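PDB 5HH3: OxyA protein from Actinoplanes teichomyceticus, which is a heme-containing cytochrome P450 that probably catalyses a phenolic coupling step in peptide cyclisation during glycopeptide antibiotic biosynthesis. Local coordinates for residues T41-E46 with R52-A57; V14-L19 with D285-P290; D295-R298 with L303-A306; S33-G38 with L314-R319. All coordinates share one frame; numbering follows the deposited sequence.

Contact 1: residues T41-E46 with R52-A57; sequences TTLGTE and RTAWLA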
loop_
_atom_site.group_PDB
_atom_site.type_symbol
_atom_site.label_atom_id
_atom_site.label_comp_id
_atom_site.label_asym_id
_atom_site.label_seq_id
_atom_site.Cartn_x
_atom_site.Cartn_y
_atom_site.Cartn_z
ATOM N N THR B 41 6.364 -15.051 -13.408
ATOM C CA THR B 41 6.217 -13.852 -14.262
ATOM C C THR B 41 6.438 -12.558 -13.452
ATOM O O THR B 41 6.436 -12.570 -12.227
ATOM C CB THR B 41 4.823 -13.794 -14.929
ATOM O OG1 THR B 41 3.790 -13.874 -13.925
ATOM C CG2 THR B 41 4.653 -14.960 -15.889
ATOM N N THR B 42 6.648 -11.444 -14.142
ATOM C CA THR B 42 6.870 -10.164 -13.473
ATOM C C THR B 42 5.552 -9.437 -13.252
ATOM O O THR B 42 4.690 -9.412 -14.122
ATOM C CB THR B 42 7.766 -9.241 -14.273
ATOM O OG1 THR B 42 7.173 -9.047 -15.539
ATOM C CG2 THR B 42 9.123 -9.837 -14.491
ATOM N N LEU B 43 5.405 -8.860 -12.064
ATOM C CA LEU B 43 4.368 -7.896 -11.794
ATOM C C LEU B 43 4.830 -6.534 -12.199
ATOM O O LEU B 43 4.053 -5.750 -12.740
ATOM C CB LEU B 43 4.011 -7.894 -10.309
ATOM C CG LEU B 43 3.398 -9.170 -9.771
ATOM C CD1 LEU B 43 3.319 -9.112 -8.246
ATOM C CD2 LEU B 43 2.030 -9.365 -10.402
ATOM N N GLY B 44 6.103 -6.239 -11.965
ATOM C CA GLY B 44 6.631 -4.936 -12.326
ATOM C C GLY B 44 8.070 -4.747 -11.898
ATOM O O GLY B 44 8.585 -5.519 -11.076
ATOM N N THR B 45 8.698 -3.715 -12.447
ATOM C CA THR B 45 10.112 -3.449 -12.231
ATOM C C THR B 45 10.312 -1.956 -12.059
ATOM O O THR B 45 9.727 -1.157 -12.789
ATOM C CB THR B 45 10.954 -3.999 -13.434
ATOM O OG1 THR B 45 10.779 -5.430 -13.535
ATOM C CG2 THR B 45 12.421 -3.747 -13.263
ATOM N N GLU B 46 11.188 -1.568 -11.133
ATOM C CA GLU B 46 11.603 -0.167 -11.020
ATOM C C GLU B 46 12.515 0.133 -12.208
ATOM O O GLU B 46 13.461 -0.628 -12.470
ATOM C CB GLU B 46 12.364 0.079 -9.714
ATOM C CG GLU B 46 11.570 -0.282 -8.492
ATOM C CD GLU B 46 12.336 -0.012 -7.211
ATOM O OE1 GLU B 46 13.403 -0.643 -6.990
ATOM O OE2 GLU B 46 11.855 0.825 -6.440
ATOM N N ARG B 52 14.388 -2.855 -8.649
ATOM C CA ARG B 52 13.944 -4.169 -8.238
ATOM C C ARG B 52 12.754 -4.617 -9.054
ATOM O O ARG B 52 12.013 -3.795 -9.580
ATOM C CB ARG B 52 13.572 -4.148 -6.758
ATOM C CG ARG B 52 14.721 -3.700 -5.859
ATOM C CD ARG B 52 14.183 -3.316 -4.494
ATOM N NE ARG B 52 13.641 -1.963 -4.505
ATOM C CZ ARG B 52 12.984 -1.398 -3.476
ATOM N NH1 ARG B 52 12.781 -2.063 -2.330
ATOM N NH2 ARG B 52 12.510 -0.154 -3.598
ATOM N N THR B 53 12.561 -5.924 -9.086
ATOM C CA THR B 53 11.443 -6.546 -9.752
ATOM C C THR B 53 10.571 -7.269 -8.740
ATOM O O THR B 53 11.069 -7.956 -7.825
ATOM C CB THR B 53 11.931 -7.551 -10.798
ATOM O OG1 THR B 53 12.668 -6.854 -11.795
ATOM C CG2 THR B 53 10.782 -8.341 -11.425
ATOM N N ALA B 54 9.271 -7.118 -8.919
ATOM C CA ALA B 54 8.300 -7.871 -8.163
ATOM C C ALA B 54 7.777 -8.986 -9.063
ATOM O O ALA B 54 7.287 -8.734 -10.182
ATOM C CB ALA B 54 7.183 -6.967 -7.707
ATOM N N TRP B 55 7.947 -10.213 -8.588
ATOM C CA TRP B 55 7.607 -11.410 -9.318
ATOM C C TRP B 55 6.402 -12.111 -8.687
ATOM O O TRP B 55 6.165 -12.011 -7.471
ATOM C CB TRP B 55 8.758 -12.413 -9.247
ATOM C CG TRP B 55 10.086 -11.992 -9.756
ATOM C CD1 TRP B 55 11.102 -11.437 -9.032
ATOM C CD2 TRP B 55 10.593 -12.178 -11.088
ATOM N NE1 TRP B 55 12.194 -11.230 -9.836
ATOM C CE2 TRP B 55 11.922 -11.709 -11.098
ATOM C CE3 TRP B 55 10.055 -12.708 -12.274
ATOM C CZ2 TRP B 55 12.724 -11.739 -12.237
ATOM C CZ3 TRP B 55 10.898 -12.753 -13.446
ATOM C CH2 TRP B 55 12.192 -12.268 -13.400
ATOM N N LEU B 56 5.679 -12.848 -9.525
ATOM C CA LEU B 56 4.598 -13.721 -9.096
ATOM C C LEU B 56 4.973 -15.138 -9.459
ATOM O O LEU B 56 5.207 -15.402 -10.631
ATOM C CB LEU B 56 3.298 -13.348 -9.813
ATOM C CG LEU B 56 2.047 -14.164 -9.488
ATOM C CD1 LEU B 56 1.535 -13.814 -8.096
ATOM C CD2 LEU B 56 0.963 -13.893 -10.523
ATOM N N ALA B 57 5.022 -16.031 -8.477
ATOM C CA ALA B 57 5.280 -17.470 -8.702
ATOM C C ALA B 57 3.938 -18.180 -8.737
ATOM O O ALA B 57 3.161 -18.052 -7.792
ATOM C CB ALA B 57 6.137 -18.055 -7.582
#
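A chi1 of -58° in both Glu46 and Arg52 swings the two side chains the same way, and the bend at chi3 of Arg52 (-81°) lays its guanidinium alongside the carboxylate. The grip is side-on. Arg52 NE reaches Glu46 OE1 at 2.8 Å, meeting it from above the carboxylate plane, while Arg52 NH2 approaches Glu46 OE2 at 3.1 Å on the syn side, tilted from that plane. With the two planes 57° apart, the salt-bridged fork is twisted rather than flat. Glu46 OE1 also takes the backbone N of Arg52 on its anti lone pair at 2.9 Å, so one oxygen is held by two donors of a single residue.

The pair sits at the loop end of a beta hairpin, strands 40-45 and 53-57, whose first strand edges the mixed sheet of this cytochrome P450. A classic beta bulge interrupts strand 40-45: Leu43 N (2.7 Å) and Gly44 N (3.3 Å) both donate to Ala54 O. The extra residue shifts the register by one, and the side chain of Leu43 turns toward the partner strand, where its CG packs 4.2 Å from Leu56 CB. Beyond the bulge, Thr45 and Thr53 form a non-hydrogen-bonded pair whose OG1 atoms hydrogen-bond to each other at 2.9 Å. On the same face, Thr42 CG2 rests over the indole of Trp55, a CH-pi contact 4.0 Å from the centroid of the six-membered ring. Asp308 accepts from Trp55 NE1, and His302 meets the indole ring.

Contact 2: residues V14-L19 with D285-P290; sequences VRAAEL and DEKTHP. With HEM (protoporphyrin IX containing Fe), chain G.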
loop_
_atom_site.group_PDB
_atom_site.type_symbol
_atom_site.label_atom_id
_atom_site.label_comp_id
_atom_site.label_asym_id
_atom_site.label_seq_id
_atom_site.Cartn_x
_atom_site.Cartn_y
_atom_site.Cartn_z
ATOM N N VAL B 14 -0.948 -4.202 -4.739
ATOM C CA VAL B 14 -2.202 -3.895 -5.434
ATOM C C VAL B 14 -2.369 -4.766 -6.678
ATOM O O VAL B 14 -3.411 -5.339 -6.876
ATOM C CB VAL B 14 -2.282 -2.400 -5.858
ATOM C CG1 VAL B 14 -3.475 -2.162 -6.781
ATOM C CG2 VAL B 14 -2.401 -1.499 -4.644
ATOM N N ARG B 15 -1.338 -4.830 -7.510
ATOM C CA ARG B 15 -1.394 -5.611 -8.739
ATOM C C ARG B 15 -1.613 -7.085 -8.404
ATOM O O ARG B 15 -2.433 -7.732 -9.049
ATOM C CB ARG B 15 -0.125 -5.448 -9.562
ATOM C CG ARG B 15 0.044 -4.081 -10.202
ATOM C CD ARG B 15 1.439 -4.011 -10.816
ATOM N NE ARG B 15 1.656 -2.745 -11.508
ATOM C CZ ARG B 15 2.793 -2.046 -11.537
ATOM N NH1 ARG B 15 3.875 -2.439 -10.876
ATOM N NH2 ARG B 15 2.830 -0.918 -12.217
ATOM N N ALA B 16 -0.930 -7.599 -7.372
ATOM C CA ALA B 16 -1.128 -8.996 -6.980
ATOM C C ALA B 16 -2.563 -9.253 -6.498
ATOM O O ALA B 16 -3.171 -10.278 -6.856
ATOM C CB ALA B 16 -0.110 -9.443 -5.938
ATOM N N ALA B 17 -3.120 -8.314 -5.731
ATOM C CA ALA B 17 -4.496 -8.452 -5.224
ATOM C C ALA B 17 -5.536 -8.510 -6.377
ATOM O O ALA B 17 -6.388 -9.396 -6.376
ATOM C CB ALA B 17 -4.841 -7.337 -4.239
ATOM N N GLU B 18 -5.435 -7.603 -7.346
ATOM C CA GLU B 18 -6.271 -7.624 -8.550
ATOM C C GLU B 18 -6.269 -8.978 -9.265
ATOM O O GLU B 18 -7.302 -9.399 -9.739
ATOM C CB GLU B 18 -5.847 -6.565 -9.584
ATOM C CG GLU B 18 -6.298 -5.150 -9.315
ATOM C CD GLU B 18 -7.815 -4.950 -9.394
ATOM O OE1 GLU B 18 -8.281 -4.300 -10.361
ATOM O OE2 GLU B 18 -8.532 -5.402 -8.470
ATOM N N LEU B 19 -5.108 -9.625 -9.328
ATOM C CA LEU B 19 -4.965 -10.940 -9.955
ATOM C C LEU B 19 -5.635 -12.075 -9.192
ATOM O O LEU B 19 -5.853 -13.131 -9.755
ATOM C CB LEU B 19 -3.475 -11.275 -10.171
ATOM C CG LEU B 19 -2.787 -10.402 -11.223
ATOM C CD1 LEU B 19 -1.288 -10.604 -11.259
ATOM C CD2 LEU B 19 -3.365 -10.646 -12.599
ATOM N N ASP B 285 -7.346 -18.561 0.997
ATOM C CA ASP B 285 -6.202 -17.639 1.137
ATOM C C ASP B 285 -5.355 -17.793 -0.134
ATOM O O ASP B 285 -4.553 -18.714 -0.251
ATOM C CB ASP B 285 -5.405 -17.976 2.404
ATOM C CG ASP B 285 -4.532 -16.801 2.911
ATOM O OD1 ASP B 285 -4.598 -15.683 2.342
ATOM O OD2 ASP B 285 -3.799 -16.999 3.910
ATOM N N GLU B 286 -5.569 -16.903 -1.094
ATOM C CA GLU B 286 -5.077 -17.105 -2.452
ATOM C C GLU B 286 -3.577 -16.896 -2.672
ATOM O O GLU B 286 -3.030 -17.401 -3.667
ATOM C CB GLU B 286 -5.843 -16.228 -3.437
ATOM C CG GLU B 286 -7.298 -16.609 -3.648
ATOM C CD GLU B 286 -8.283 -15.805 -2.795
ATOM O OE1 GLU B 286 -7.843 -15.129 -1.833
ATOM O OE2 GLU B 286 -9.511 -15.857 -3.081
ATOM N N LYS B 287 -2.919 -16.133 -1.798
ATOM C CA LYS B 287 -1.481 -15.873 -1.957
ATOM C C LYS B 287 -0.771 -15.697 -0.618
ATOM O O LYS B 287 -1.409 -15.429 0.385
ATOM C CB LYS B 287 -1.254 -14.646 -2.833
ATOM C CG LYS B 287 -2.008 -13.431 -2.369
ATOM C CD LYS B 287 -1.764 -12.265 -3.287
ATOM C CE LYS B 287 -2.679 -11.120 -2.917
ATOM N NZ LYS B 287 -2.290 -10.550 -1.594
ATOM N N THR B 288 0.546 -15.890 -0.627
ATOM C CA THR B 288 1.374 -15.724 0.563
ATOM C C THR B 288 1.768 -14.266 0.656
ATOM O O THR B 288 1.650 -13.519 -0.323
ATOM C CB THR B 288 2.683 -16.551 0.457
ATOM O OG1 THR B 288 3.301 -16.295 -0.803
ATOM C CG2 THR B 288 2.421 -18.024 0.585
ATOM N N HIS B 289 2.271 -13.859 1.817
ATOM C CA HIS B 289 2.889 -12.552 1.951
ATOM C C HIS B 289 4.131 -12.508 1.030
ATOM O O HIS B 289 4.875 -13.498 0.956
ATOM C CB HIS B 289 3.348 -12.289 3.392
ATOM C CG HIS B 289 2.228 -12.213 4.373
ATOM N ND1 HIS B 289 1.502 -11.055 4.588
ATOM C CD2 HIS B 289 1.687 -13.153 5.185
ATOM C CE1 HIS B 289 0.574 -11.284 5.504
ATOM N NE2 HIS B 289 0.673 -12.547 5.885
ATOM N N PRO B 290 4.371 -11.367 0.356
ATOM C CA PRO B 290 5.570 -11.285 -0.449
ATOM C C PRO B 290 6.868 -11.404 0.347
ATOM O O PRO B 290 6.969 -10.873 1.462
ATOM C CB PRO B 290 5.480 -9.929 -1.133
ATOM C CG PRO B 290 4.230 -9.285 -0.665
ATOM C CD PRO B 290 3.648 -10.093 0.437
HETATM C CHA HEM G . 0.213 -18.772 8.239
HETATM C CHB HEM G . -2.550 -19.222 12.201
HETATM C CHC HEM G . -6.251 -20.716 9.417
HETATM C CHD HEM G . -3.454 -20.331 5.510
HETATM C C1A HEM G . -0.237 -18.741 9.537
HETATM C C2A HEM G . 0.520 -18.234 10.631
HETATM C C3A HEM G . -0.250 -18.372 11.746
HETATM C C4A HEM G . -1.487 -18.954 11.351
HETATM C CMA HEM G . 0.121 -17.958 13.148
HETATM C CAA HEM G . 1.925 -17.670 10.557
HETATM C CBA HEM G . 2.923 -18.816 10.717
HETATM C CGA HEM G . 4.381 -18.395 10.630
HETATM O O1A HEM G . 4.744 -17.345 10.046
HETATM O O2A HEM G . 5.266 -19.130 11.145
HETATM C C1B HEM G . -3.825 -19.662 11.794
HETATM C C2B HEM G . -4.930 -19.883 12.685
HETATM C C3B HEM G . -5.989 -20.306 11.911
HETATM C C4B HEM G . -5.475 -20.333 10.515
HETATM C CMB HEM G . -4.935 -19.695 14.187
HETATM C CAB HEM G . -7.368 -20.721 12.277
HETATM C CBB HEM G . -7.858 -20.904 13.507
HETATM C C1C HEM G . -5.844 -20.737 8.089
HETATM C C2C HEM G . -6.647 -21.114 6.991
HETATM C C3C HEM G . -5.839 -20.996 5.852
HETATM C C4C HEM G . -4.546 -20.556 6.303
HETATM C CMC HEM G . -8.103 -21.539 7.050
HETATM C CAC HEM G . -6.151 -21.273 4.426
HETATM C CBC HEM G . -7.288 -21.766 3.941
HETATM C C1D HEM G . -2.233 -19.861 5.992
HETATM C C2D HEM G . -1.117 -19.588 5.061
HETATM C C3D HEM G . -0.094 -19.153 5.811
HETATM C C4D HEM G . -0.605 -19.166 7.198
HETATM C CMD HEM G . -1.061 -19.729 3.556
HETATM C CAD HEM G . 1.276 -18.747 5.285
HETATM C CBD HEM G . 1.367 -17.295 4.791
HETATM C CGD HEM G . 2.779 -16.979 4.274
HETATM O O1D HEM G . 3.099 -15.849 3.863
HETATM O O2D HEM G . 3.687 -17.820 4.221
HETATM N NA HEM G . -1.459 -19.193 9.994
HETATM N NB HEM G . -4.195 -19.969 10.547
HETATM N NC HEM G . -4.579 -20.448 7.662
HETATM N ND HEM G . -1.871 -19.628 7.269
HETATM FE FE HEM G . -2.976 -19.801 8.840
HETATM O O HOH W 1 -3.442 -17.753 8.713
#
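Lys287 meets Ala16 and Ala17 with the hydrocarbon part of its side chain, laid against one turn of helix 8-19. Lys287 CE lies 4.0 Å from Ala17 CA and equally close to the carbonyl carbon of Ala16, while Lys287 CD packs 4.2 Å from Ala16 CB. A chi1 of 53° starts the lysine chain toward the helix; it then runs extended to CE and bends at chi4 (69°), turning NZ aside. No hydrogen bond joins the two segments, so the touch is purely van der Waals, and the small alanines let the methylenes come up to the helix backbone.

Asp285, Thr288 and His289 of the same loop line the heme pocket. His289 N donates to the propionate oxygen HEM O1D at 3.0 Å, and His289 CD2, at the ring edge, lies 3.3 Å from the same oxygen. His289 ND1 is hydrogen-bonded to Tyr78 OH. Water 1 sits 2.1 Å from the heme iron, whose axial protein ligand is Cys348.

Segment 285-290 is the loop between helix 274-282 and strand 291-293, with Lys287 also against Thr311 of strand 309-312; on the helix 8-19 side, Leu19 leans on Gln30 and Leu34 of helix 29-37.

Contact 3: residues D295-R298 with L303-A306; sequences DDVR and LIKA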
loop_
_atom_site.group_PDB
_atom_site.type_symbol
_atom_site.label_atom_id
_atom_site.label_comp_id
_atom_site.label_asym_id
_atom_site.label_seq_id
_atom_site.Cartn_x
_atom_site.Cartn_y
_atom_site.Cartn_z
ATOM N N ASP B 295 19.444 -13.332 -1.594
ATOM C CA ASP B 295 20.531 -13.683 -2.514
ATOM C C ASP B 295 19.910 -13.818 -3.925
ATOM O O ASP B 295 18.703 -13.886 -4.058
ATOM C CB ASP B 295 21.201 -14.978 -2.057
ATOM C CG ASP B 295 22.584 -15.195 -2.672
ATOM O OD1 ASP B 295 23.029 -14.393 -3.550
ATOM O OD2 ASP B 295 23.244 -16.189 -2.271
ATOM N N ASP B 296 20.741 -13.811 -4.960
ATOM C CA ASP B 296 20.299 -14.143 -6.302
ATOM C C ASP B 296 19.854 -15.616 -6.319
ATOM O O ASP B 296 20.488 -16.469 -5.711
ATOM C CB ASP B 296 21.421 -13.943 -7.330
ATOM C CG ASP B 296 21.843 -12.491 -7.472
ATOM O OD1 ASP B 296 21.279 -11.578 -6.827
ATOM O OD2 ASP B 296 22.770 -12.238 -8.246
ATOM N N VAL B 297 18.771 -15.907 -7.018
ATOM C CA VAL B 297 18.338 -17.286 -7.183
ATOM C C VAL B 297 17.734 -17.494 -8.576
ATOM O O VAL B 297 16.925 -16.684 -9.050
ATOM C CB VAL B 297 17.370 -17.697 -6.041
ATOM C CG1 VAL B 297 16.187 -16.775 -5.965
ATOM C CG2 VAL B 297 16.895 -19.145 -6.178
ATOM N N ARG B 298 18.148 -18.581 -9.213
ATOM C CA ARG B 298 17.594 -19.028 -10.483
ATOM C C ARG B 298 16.354 -19.864 -10.221
ATOM O O ARG B 298 16.425 -20.852 -9.510
ATOM C CB ARG B 298 18.592 -19.880 -11.250
ATOM C CG ARG B 298 19.762 -19.075 -11.730
ATOM C CD ARG B 298 20.488 -19.737 -12.887
ATOM N NE ARG B 298 21.246 -18.700 -13.566
ATOM C CZ ARG B 298 20.735 -17.835 -14.439
ATOM N NH1 ARG B 298 19.450 -17.881 -14.808
ATOM N NH2 ARG B 298 21.527 -16.913 -14.954
ATOM N N LEU B 303 16.286 -15.154 -13.483
ATOM C CA LEU B 303 17.199 -14.819 -12.391
ATOM C C LEU B 303 16.555 -13.780 -11.461
ATOM O O LEU B 303 16.420 -12.608 -11.812
ATOM C CB LEU B 303 18.519 -14.281 -12.950
ATOM C CG LEU B 303 19.637 -13.972 -11.938
ATOM C CD1 LEU B 303 19.941 -15.178 -11.068
ATOM C CD2 LEU B 303 20.869 -13.536 -12.713
ATOM N N ILE B 304 16.154 -14.235 -10.281
ATOM C CA ILE B 304 15.683 -13.351 -9.219
ATOM C C ILE B 304 16.886 -12.715 -8.547
ATOM O O ILE B 304 17.704 -13.423 -7.983
ATOM C CB ILE B 304 14.836 -14.112 -8.189
ATOM C CG1 ILE B 304 13.599 -14.706 -8.877
ATOM C CG2 ILE B 304 14.415 -13.199 -7.030
ATOM C CD1 ILE B 304 12.978 -15.846 -8.096
ATOM N N LYS B 305 17.021 -11.397 -8.640
ATOM C CA LYS B 305 18.143 -10.702 -8.005
ATOM C C LYS B 305 17.858 -10.407 -6.555
ATOM O O LYS B 305 16.726 -10.131 -6.195
ATOM C CB LYS B 305 18.460 -9.407 -8.708
ATOM C CG LYS B 305 19.046 -9.576 -10.104
ATOM C CD LYS B 305 20.461 -10.164 -10.092
ATOM C CE LYS B 305 21.489 -9.196 -9.519
ATOM N NZ LYS B 305 22.852 -9.765 -9.710
ATOM N N ALA B 306 18.902 -10.383 -5.728
ATOM C CA ALA B 306 18.719 -9.994 -4.330
ATOM C C ALA B 306 18.025 -8.617 -4.305
ATOM O O ALA B 306 18.419 -7.718 -5.042
ATOM C CB ALA B 306 20.060 -9.958 -3.605
#
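Asp296 spreads its carboxylate between two neighbours on segment 303-306. Its chi1 of -65° brings the carboxylate across to them: OD1 receives Ala306 N at 2.9 Å, nearly along the C-O axis, while OD2 takes Lys305 NZ, also at 2.9 Å, on its syn side and 28° out of the carboxylate plane. Lys305 starts away from segment 295-298 but curls round, bent at both chi2 and chi3 (each -69°), which returns its ammonium to the aspartate and lays CD and CE beside the carboxylate.

Val297 and Ile304 lie side by side on the face opposite Arg298 and Leu303. Val297 CG1 packs 3.7 Å from Ile304 CB. Their backbones exchange two hydrogen bonds, Val297 N to Ile304 O at 2.9 Å and Ile304 N to Val297 O at 2.8 Å. Next along, Arg298 crosses Leu303: Arg298 CG touches Leu303 CD1 at 4.0 Å, the chain runs extended to NE, and the guanidinium turns one face to Leu303 CB.

Asp308 accepts from Lys305 N, and Lys183 of the second subunit packs on Ala306. The two segments form a short antiparallel beta hairpin, a two-stranded sheet of its own, lying between strands 291-293 and 309-312 in the sequence of this cytochrome P450 fold.

Contact 4: residues S33-G38 with L314-R319; sequences SLMAEG and LLAANR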
loop_
_atom_site.group_PDB
_atom_site.type_symbol
_atom_site.label_atom_id
_atom_site.label_comp_id
_atom_site.label_asym_id
_atom_site.label_seq_id
_atom_site.Cartn_x
_atom_site.Cartn_y
_atom_site.Cartn_z
ATOM N N SER B 33 -3.983 -16.357 -17.645
ATOM C CA SER B 33 -3.024 -16.013 -18.669
ATOM C C SER B 33 -1.581 -16.073 -18.168
ATOM O O SER B 33 -0.698 -16.632 -18.847
ATOM C CB SER B 33 -3.337 -14.628 -19.261
ATOM O OG SER B 33 -2.388 -14.304 -20.245
ATOM N N LEU B 34 -1.340 -15.544 -16.971
ATOM C CA LEU B 34 -0.009 -15.583 -16.377
ATOM C C LEU B 34 0.409 -17.014 -16.056
ATOM O O LEU B 34 1.551 -17.393 -16.299
ATOM C CB LEU B 34 0.082 -14.674 -15.134
ATOM C CG LEU B 34 -0.126 -13.174 -15.434
ATOM C CD1 LEU B 34 -0.184 -12.393 -14.129
ATOM C CD2 LEU B 34 0.960 -12.608 -16.340
ATOM N N MET B 35 -0.525 -17.800 -15.532
ATOM C CA MET B 35 -0.308 -19.232 -15.265
ATOM C C MET B 35 0.197 -19.994 -16.509
ATOM O O MET B 35 1.069 -20.844 -16.400
ATOM C CB MET B 35 -1.599 -19.881 -14.761
ATOM C CG MET B 35 -1.912 -19.592 -13.302
ATOM S SD MET B 35 -3.631 -19.984 -12.879
ATOM C CE MET B 35 -3.550 -21.774 -12.932
ATOM N N ALA B 36 -0.363 -19.662 -17.668
ATOM C CA ALA B 36 -0.037 -20.313 -18.947
ATOM C C ALA B 36 1.296 -19.862 -19.522
ATOM O O ALA B 36 1.867 -20.504 -20.400
ATOM C CB ALA B 36 -1.149 -20.035 -19.943
ATOM N N GLU B 37 1.780 -18.728 -19.055
ATOM C CA GLU B 37 3.010 -18.156 -19.557
ATOM C C GLU B 37 4.226 -18.963 -19.130
ATOM O O GLU B 37 5.078 -19.262 -19.958
ATOM C CB GLU B 37 3.149 -16.708 -19.077
ATOM C CG GLU B 37 4.064 -15.884 -19.940
ATOM C CD GLU B 37 3.785 -14.394 -19.845
ATOM O OE1 GLU B 37 4.776 -13.644 -19.790
ATOM O OE2 GLU B 37 2.596 -13.981 -19.849
ATOM N N GLY B 38 4.280 -19.311 -17.848
ATOM C CA GLY B 38 5.388 -20.078 -17.255
ATOM C C GLY B 38 5.207 -20.079 -15.738
ATOM O O GLY B 38 4.207 -19.560 -15.251
ATOM N N LEU B 314 -0.934 -19.372 -4.357
ATOM C CA LEU B 314 -1.483 -20.625 -3.875
ATOM C C LEU B 314 -2.707 -21.026 -4.689
ATOM O O LEU B 314 -2.899 -22.208 -4.964
ATOM C CB LEU B 314 -1.830 -20.533 -2.389
ATOM C CG LEU B 314 -0.747 -20.062 -1.414
ATOM C CD1 LEU B 314 -1.246 -20.101 0.032
ATOM C CD2 LEU B 314 0.497 -20.915 -1.571
ATOM N N LEU B 315 -3.517 -20.052 -5.094
ATOM C CA LEU B 315 -4.638 -20.312 -6.008
ATOM C C LEU B 315 -4.126 -20.948 -7.318
ATOM O O LEU B 315 -4.617 -22.025 -7.717
ATOM C CB LEU B 315 -5.411 -19.025 -6.283
ATOM C CG LEU B 315 -6.643 -19.109 -7.202
ATOM C CD1 LEU B 315 -7.665 -20.038 -6.631
ATOM C CD2 LEU B 315 -7.266 -17.749 -7.402
ATOM N N ALA B 316 -3.098 -20.338 -7.927
ATOM C CA ALA B 316 -2.512 -20.874 -9.152
ATOM C C ALA B 316 -1.991 -22.299 -8.969
ATOM O O ALA B 316 -2.255 -23.153 -9.806
ATOM C CB ALA B 316 -1.418 -19.966 -9.710
ATOM N N ALA B 317 -1.312 -22.574 -7.857
ATOM C CA ALA B 317 -0.768 -23.908 -7.604
ATOM C C ALA B 317 -1.872 -24.946 -7.440
ATOM O O ALA B 317 -1.775 -26.043 -7.989
ATOM C CB ALA B 317 0.083 -23.895 -6.342
ATOM N N ASN B 318 -2.889 -24.594 -6.661
ATOM C CA ASN B 318 -3.968 -25.508 -6.301
ATOM C C ASN B 318 -4.929 -25.779 -7.456
ATOM O O ASN B 318 -5.518 -26.875 -7.532
ATOM C CB ASN B 318 -4.731 -24.965 -5.098
ATOM C CG ASN B 318 -3.885 -24.946 -3.841
ATOM O OD1 ASN B 318 -2.771 -25.480 -3.817
ATOM N ND2 ASN B 318 -4.410 -24.357 -2.781
ATOM N N ARG B 319 -5.075 -24.775 -8.326
ATOM C CA ARG B 319 -5.949 -24.832 -9.476
ATOM C C ARG B 319 -5.140 -24.857 -10.798
ATOM O O ARG B 319 -5.593 -24.352 -11.821
ATOM C CB ARG B 319 -6.901 -23.639 -9.421
ATOM C CG ARG B 319 -7.703 -23.524 -8.109
ATOM C CD ARG B 319 -8.615 -24.719 -7.873
ATOM N NE ARG B 319 -9.552 -24.760 -8.987
ATOM C CZ ARG B 319 -10.631 -23.992 -9.107
ATOM N NH1 ARG B 319 -11.036 -23.194 -8.121
ATOM N NH2 ARG B 319 -11.340 -24.068 -10.225
#
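Met35 reaches from helix 29-37 onto Ala316 of helix 314-318, a helix-to-helix touch in the cytochrome P450 fold made by one long side chain against a small one. Met35 CG lies 3.6 Å from Ala316 CB, and its SD follows at 3.9 Å from the same methyl. CG is anti to the carbonyl carbon and chi2 is extended; the bend at chi3 (71°) then drops CE toward the end of the second helix, where it rests 3.5 Å from Arg319 O and 3.7 Å from Ala316 O. Met35 SD lies over Ala316, 4.0 Å from its CA. No hydrogen bond joins the segments; Met35 meets a methyl group and two carbonyl oxygens by van der Waals contact.

Further out, Ala316 also packs on Thr58, and its N is hydrogen-bonded by Ser313 OG. Arg319 turns its guanidinium away from Met35 to a salt bridge with Asp327 and to the carbonyl oxygens of Phe25 and Tyr281, fixing the residue whose O meets the methionine methyl. Asn318 is tied by its side chain to Thr283 and Leu339. At the end of helix 314-318, Arg319 N donates to Leu315 O at 2.9 Å.

In the fold
From the N terminus, helix 8-19 opens contact 2 and helix 29-37 opens contact 4 before the hairpin of contact 1 forms and closes locally, so contact 1 lies within both long loops. Residues 285-290 return to the first helix and close contact 2; the small hairpin of contact 3 then forms inside the still-open loop of contact 4, which 314-319 closes last. Contacts 2 and 4 therefore cross, and Glu286 O probably accepts from Leu315 N between them. Leu19, Leu34, Leu43 and Leu56 pack together, joining contacts 1, 2 and 4, while Trp55 leans on Leu303 and Ile304 of contact 3. Contact 2 joins helix 8-19 to the heme-side loop, and contact 4 joins helix 29-37 to helix 314-318.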